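PDB 1JHS: MOG1 protein from Saccharomyces cerevisiae, which interacts with the Ran GTPase Gsp1 and takes part in nuclear protein import and poly(A)+ mRNA export. Local coordinates for residues T53-I58 against H166-L171; K103-V108 against E174-F179. The protein carries 1 engineered substitution. All blocks are in the same frame, centred on the assembly; numbering follows the deposited sequence.

Contact 1. Residues T53-I58 against H166-L171; sequences TNESII and HAVYQL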
loop_
_atom_site.group_PDB
_atom_site.type_symbol
_atom_site.label_atom_id
_atom_site.label_comp_id
_atom_site.label_asym_id
_atom_site.label_seq_id
_atom_site.Cartn_x
_atom_site.Cartn_y
_atom_site.Cartn_z
ATOM N N THR A 53 15.018 3.033 2.880
ATOM C CA THR A 53 14.699 3.427 4.255
ATOM C C THR A 53 13.575 4.442 4.354
ATOM O O THR A 53 13.353 4.984 5.427
ATOM C CB THR A 53 15.929 4.045 5.037
ATOM O OG1 THR A 53 16.265 5.325 4.481
ATOM C CG2 THR A 53 17.158 3.147 4.949
ATOM N N ASN A 54 12.841 4.678 3.263
ATOM C CA ASN A 54 11.793 5.696 3.301
ATOM C C ASN A 54 10.371 5.260 2.956
ATOM O O ASN A 54 9.518 6.113 2.771
ATOM C CB ASN A 54 12.189 6.893 2.419
ATOM C CG ASN A 54 12.279 6.532 0.939
ATOM O OD1 ASN A 54 12.102 5.370 0.571
ATOM N ND2 ASN A 54 12.577 7.526 0.081
ATOM N N GLU A 55 10.105 3.961 2.884
ATOM C CA GLU A 55 8.734 3.501 2.574
ATOM C C GLU A 55 7.819 3.595 3.799
ATOM O O GLU A 55 8.282 3.601 4.924
ATOM C CB GLU A 55 8.735 2.042 2.093
ATOM C CG GLU A 55 9.639 1.776 0.884
ATOM C CD GLU A 55 11.065 1.447 1.305
ATOM O OE1 GLU A 55 11.345 1.457 2.525
ATOM O OE2 GLU A 55 11.899 1.158 0.425
ATOM N N SER A 56 6.517 3.687 3.570
ATOM C CA SER A 56 5.555 3.734 4.673
ATOM C C SER A 56 4.370 2.878 4.256
ATOM O O SER A 56 4.052 2.749 3.060
ATOM C CB SER A 56 5.121 5.175 4.986
ATOM O OG SER A 56 4.702 5.866 3.828
ATOM N N ILE A 57 3.739 2.288 5.250
ATOM C CA ILE A 57 2.624 1.377 5.044
ATOM C C ILE A 57 1.398 1.822 5.842
ATOM O O ILE A 57 1.498 2.079 7.040
ATOM C CB ILE A 57 3.005 -0.055 5.537
ATOM C CG1 ILE A 57 4.255 -0.562 4.786
ATOM C CG2 ILE A 57 1.801 -1.007 5.376
ATOM C CD1 ILE A 57 4.873 -1.886 5.382
ATOM N N ILE A 58 0.255 1.914 5.178
ATOM C CA ILE A 58 -0.978 2.286 5.866
ATOM C C ILE A 58 -2.036 1.222 5.570
ATOM O O ILE A 58 -2.213 0.821 4.433
ATOM C CB ILE A 58 -1.568 3.630 5.378
ATOM C CG1 ILE A 58 -0.638 4.798 5.720
ATOM C CG2 ILE A 58 -2.958 3.849 6.071
ATOM C CD1 ILE A 58 -1.178 6.129 5.262
ATOM N N HIS A 166 9.562 -3.650 -7.437
ATOM C CA HIS A 166 9.272 -5.079 -7.507
ATOM C C HIS A 166 9.267 -5.651 -6.078
ATOM O O HIS A 166 8.431 -6.516 -5.726
ATOM C CB HIS A 166 10.341 -5.775 -8.359
ATOM C CG HIS A 166 10.098 -7.236 -8.555
ATOM N ND1 HIS A 166 10.280 -8.164 -7.549
ATOM C CD2 HIS A 166 9.622 -7.927 -9.620
ATOM C CE1 HIS A 166 9.919 -9.364 -7.985
ATOM N NE2 HIS A 166 9.515 -9.246 -9.239
ATOM N N ALA A 167 10.174 -5.148 -5.243
ATOM C CA ALA A 167 10.272 -5.623 -3.868
ATOM C C ALA A 167 9.024 -5.180 -3.095
ATOM O O ALA A 167 8.423 -5.975 -2.358
ATOM C CB ALA A 167 11.523 -5.066 -3.216
ATOM N N VAL A 168 8.630 -3.918 -3.275
ATOM C CA VAL A 168 7.441 -3.413 -2.597
ATOM C C VAL A 168 6.189 -4.202 -3.016
ATOM O O VAL A 168 5.334 -4.515 -2.198
ATOM C CB VAL A 168 7.248 -1.912 -2.897
ATOM C CG1 VAL A 168 5.836 -1.442 -2.466
ATOM C CG2 VAL A 168 8.341 -1.136 -2.151
ATOM N N TYR A 169 6.108 -4.557 -4.289
ATOM C CA TYR A 169 4.948 -5.305 -4.750
ATOM C C TYR A 169 4.936 -6.692 -4.128
ATOM O O TYR A 169 3.872 -7.231 -3.831
ATOM C CB TYR A 169 4.933 -5.411 -6.275
ATOM C CG TYR A 169 3.605 -5.895 -6.798
ATOM C CD1 TYR A 169 2.442 -5.144 -6.608
ATOM C CD2 TYR A 169 3.510 -7.088 -7.518
ATOM C CE1 TYR A 169 1.213 -5.570 -7.146
ATOM C CE2 TYR A 169 2.293 -7.523 -8.045
ATOM C CZ TYR A 169 1.157 -6.754 -7.861
ATOM O OH TYR A 169 -0.030 -7.170 -8.419
ATOM N N GLN A 170 6.109 -7.283 -3.927
ATOM C CA GLN A 170 6.138 -8.600 -3.305
ATOM C C GLN A 170 5.646 -8.462 -1.856
ATOM O O GLN A 170 4.844 -9.262 -1.377
ATOM C CB GLN A 170 7.546 -9.189 -3.309
ATOM C CG GLN A 170 7.568 -10.588 -2.728
ATOM C CD GLN A 170 8.942 -11.227 -2.806
ATOM O OE1 GLN A 170 9.777 -10.837 -3.644
ATOM N NE2 GLN A 170 9.183 -12.219 -1.947
ATOM N N LEU A 171 6.110 -7.424 -1.167
ATOM C CA LEU A 171 5.666 -7.185 0.215
ATOM C C LEU A 171 4.154 -7.023 0.248
ATOM O O LEU A 171 3.471 -7.625 1.072
ATOM C CB LEU A 171 6.330 -5.919 0.779
ATOM C CG LEU A 171 5.732 -5.327 2.055
ATOM C CD1 LEU A 171 5.824 -6.337 3.208
ATOM C CD2 LEU A 171 6.498 -4.042 2.415
#
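E55 and V168 mark the closest backbone approach of T53-I58 to H166-L171, their CA atoms lying 8.7 Å apart, a spacing that leaves the meeting to side chains. E55 immediately precedes the strand and I57 lies within it; two residues apart, both send their side chains toward the helix, where V168 and L171, about one turn apart, face them. I57 and L171 meet tip to tip, with I57 CD1 4.0 Å from L171 CD2. The leucine reaches across because its CG lies opposite the backbone N (chi1 165°), while the ethyl branch of I57 sits beside its backbone N and runs on extended (chi2 170°), making CD1 its leading atom. Between E55 and V168 the touch is looser and uses aliphatic carbon, E55 CG lying 4.4 Å from V168 CG2. The buried carboxylate of E55 is satisfied elsewhere: OE1 by N39 ND2, and OE2 by the N of A52 and a salt bridge to R164, one helical turn before V168. The contact is a small apolar patch where helix 163-178 packs on one face of the antiparallel sheet, the acid at its edge. Strands 34-39 and 138-147 flank this strand; I144 of the latter touches V168 and L171, while F21 of strand 21-23 packs on E55 and I57.

Contact 2. Residues K103-V108 against E174-F179; sequences KFTGLV and EMVRKF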
loop_
_atom_site.group_PDB
_atom_site.type_symbol
_atom_site.label_atom_id
_atom_site.label_comp_id
_atom_site.label_asym_id
_atom_site.label_seq_id
_atom_site.Cartn_x
_atom_site.Cartn_y
_atom_site.Cartn_z
ATOM N N LYS A 103 -9.744 -10.059 -3.333
ATOM C CA LYS A 103 -8.396 -9.510 -3.164
ATOM C C LYS A 103 -7.748 -9.092 -4.465
ATOM O O LYS A 103 -7.588 -9.906 -5.370
ATOM C CB LYS A 103 -7.500 -10.527 -2.461
ATOM C CG LYS A 103 -8.001 -10.940 -1.085
ATOM C CD LYS A 103 -7.141 -12.045 -0.467
ATOM C CE LYS A 103 -7.538 -12.265 0.992
ATOM N NZ LYS A 103 -6.627 -13.273 1.650
ATOM N N PHE A 104 -7.359 -7.816 -4.522
ATOM C CA PHE A 104 -6.743 -7.248 -5.716
ATOM C C PHE A 104 -5.535 -6.414 -5.311
ATOM O O PHE A 104 -5.584 -5.710 -4.297
ATOM C CB PHE A 104 -7.774 -6.369 -6.441
ATOM C CG PHE A 104 -7.412 -6.083 -7.866
ATOM C CD1 PHE A 104 -7.871 -6.905 -8.885
ATOM C CD2 PHE A 104 -6.565 -5.015 -8.178
ATOM C CE1 PHE A 104 -7.494 -6.680 -10.224
ATOM C CE2 PHE A 104 -6.185 -4.774 -9.506
ATOM C CZ PHE A 104 -6.653 -5.615 -10.529
ATOM N N THR A 105 -4.457 -6.495 -6.098
ATOM C CA THR A 105 -3.238 -5.738 -5.819
ATOM C C THR A 105 -2.670 -5.064 -7.085
ATOM O O THR A 105 -2.888 -5.536 -8.198
ATOM C CB THR A 105 -2.116 -6.663 -5.255
ATOM O OG1 THR A 105 -1.803 -7.692 -6.214
ATOM C CG2 THR A 105 -2.566 -7.327 -3.973
ATOM N N GLY A 106 -1.928 -3.972 -6.889
ATOM C CA GLY A 106 -1.304 -3.299 -8.015
ATOM C C GLY A 106 -0.327 -2.228 -7.539
ATOM O O GLY A 106 -0.293 -1.903 -6.344
ATOM N N LEU A 107 0.508 -1.746 -8.461
ATOM C CA LEU A 107 1.443 -0.650 -8.191
ATOM C C LEU A 107 0.867 0.484 -9.052
ATOM O O LEU A 107 0.514 0.271 -10.211
ATOM C CB LEU A 107 2.848 -0.970 -8.683
ATOM C CG LEU A 107 3.682 -1.991 -7.927
ATOM C CD1 LEU A 107 5.017 -2.079 -8.658
ATOM C CD2 LEU A 107 3.891 -1.552 -6.480
ATOM N N VAL A 108 0.805 1.679 -8.501
ATOM C CA VAL A 108 0.190 2.811 -9.188
ATOM C C VAL A 108 1.124 4.014 -9.224
ATOM O O VAL A 108 1.902 4.220 -8.302
ATOM C CB VAL A 108 -1.108 3.181 -8.430
ATOM C CG1 VAL A 108 -1.652 4.537 -8.893
ATOM C CG2 VAL A 108 -2.149 2.053 -8.659
ATOM N N GLU A 174 2.436 -10.265 -0.096
ATOM C CA GLU A 174 2.595 -11.086 1.120
ATOM C C GLU A 174 1.671 -10.584 2.237
ATOM O O GLU A 174 1.129 -11.384 2.996
ATOM C CB GLU A 174 4.049 -11.096 1.606
ATOM C CG GLU A 174 5.023 -11.754 0.602
ATOM C CD GLU A 174 6.387 -12.067 1.205
ATOM O OE1 GLU A 174 7.306 -12.423 0.429
ATOM O OE2 GLU A 174 6.550 -11.974 2.451
ATOM N N MET A 175 1.500 -9.263 2.345
ATOM C CA MET A 175 0.599 -8.705 3.350
ATOM C C MET A 175 -0.827 -9.172 3.087
ATOM O O MET A 175 -1.588 -9.478 4.024
ATOM C CB MET A 175 0.642 -7.174 3.319
ATOM C CG MET A 175 1.992 -6.599 3.787
ATOM S SD MET A 175 1.856 -4.810 3.981
ATOM C CE MET A 175 0.821 -4.693 5.483
ATOM N N VAL A 176 -1.191 -9.244 1.812
ATOM C CA VAL A 176 -2.536 -9.686 1.452
ATOM C C VAL A 176 -2.722 -11.167 1.742
ATOM O O VAL A 176 -3.743 -11.574 2.310
ATOM C CB VAL A 176 -2.805 -9.412 -0.039
ATOM C CG1 VAL A 176 -4.088 -10.138 -0.515
ATOM C CG2 VAL A 176 -2.921 -7.903 -0.250
ATOM N N ARG A 177 -1.735 -11.972 1.356
ATOM C CA ARG A 177 -1.835 -13.412 1.595
ATOM C C ARG A 177 -1.812 -13.764 3.069
ATOM O O ARG A 177 -2.450 -14.735 3.471
ATOM C CB ARG A 177 -0.720 -14.153 0.859
ATOM C CG ARG A 177 -1.037 -14.241 -0.633
ATOM C CD ARG A 177 -0.213 -15.280 -1.291
ATOM N NE ARG A 177 -0.813 -15.739 -2.543
ATOM C CZ ARG A 177 -1.142 -14.945 -3.533
ATOM N NH1 ARG A 177 -0.937 -13.647 -3.385
ATOM N NH2 ARG A 177 -1.605 -15.442 -4.684
ATOM N N LYS A 178 -1.102 -12.967 3.864
ATOM C CA LYS A 178 -0.988 -13.194 5.313
ATOM C C LYS A 178 -2.063 -12.509 6.159
ATOM O O LYS A 178 -2.136 -12.721 7.385
ATOM C CB LYS A 178 0.376 -12.706 5.804
ATOM C CG LYS A 178 1.539 -13.597 5.406
ATOM C CD LYS A 178 1.631 -14.787 6.340
ATOM C CE LYS A 178 2.931 -15.533 6.119
ATOM N NZ LYS A 178 3.175 -16.492 7.248
ATOM N N PHE A 179 -2.895 -11.703 5.511
ATOM C CA PHE A 179 -3.946 -10.946 6.180
ATOM C C PHE A 179 -4.993 -11.858 6.823
ATOM O O PHE A 179 -5.595 -12.692 6.150
ATOM C CB PHE A 179 -4.621 -10.009 5.166
ATOM C CG PHE A 179 -5.591 -9.035 5.789
ATOM C CD1 PHE A 179 -5.149 -7.804 6.279
ATOM C CD2 PHE A 179 -6.928 -9.372 5.927
ATOM C CE1 PHE A 179 -6.054 -6.908 6.913
ATOM C CE2 PHE A 179 -7.838 -8.489 6.563
ATOM C CZ PHE A 179 -7.390 -7.263 7.050
#
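The side chains of K103 and V176 pass in opposing senses, so that the lysine's aliphatic chain lies alongside the valine instead of meeting it end-on. V176 CG1 takes most of the touching: it sits 3.6 Å from K103 CD and 3.9 Å from K103 CB. With CG opposite its own carbonyl carbon (chi1 -59°) and the chain extended beyond, K103 carries its ammonium past the valine to the end of the helix, where NZ makes a weak hydrogen bond of 3.4 Å to V176 O. That carbonyl oxygen also receives a weak bond from F179 N; near the C-terminal end of a helix, it probably offers the lysine a favourable electrostatic setting. Replacing K103 by alanine removes CG to NZ, and would probably leave V176 CG1 poorly covered beyond the CB and V176 O with only the weak bond from F179 N among the bonds described here. The valine's second methyl serves a different neighbour: T105 approaches at a slant, its CG2 3.8 Å from V176 CG2. The threonine thus divides its roles, since its OG1 is hydrogen-bonded to Y169 OH and Q173 NE2, both earlier in the same helix. K103 and T105 share the sheet face packed by helix 163-178, with A129 of the adjacent strand 124-133 touching both T105 and V176. F104, between them, points to the other face, where its ring meets W74 of helix 70-83.

In the fold
Contacts 1 and 2 lie with their centres about 11 Å apart and draw on successive parts of one helix, 163-178, as it packs on a single face of the seven-stranded antiparallel sheet. Their strands, 56-63 and 103-113, are not neighbours: 138-147 and 124-133 run between them. Along the chain the segments alternate, both strand segments preceding both helix segments, so a late helix ties together strands that lie much earlier in the sequence. The contacts also touch directly. The ring of Y169 packs on G106 and L107, and I57 CG2 lies 3.8 Å from M175 CE. Together they illustrate how one helix can span the middle of the sheet in this Mog1-family fold.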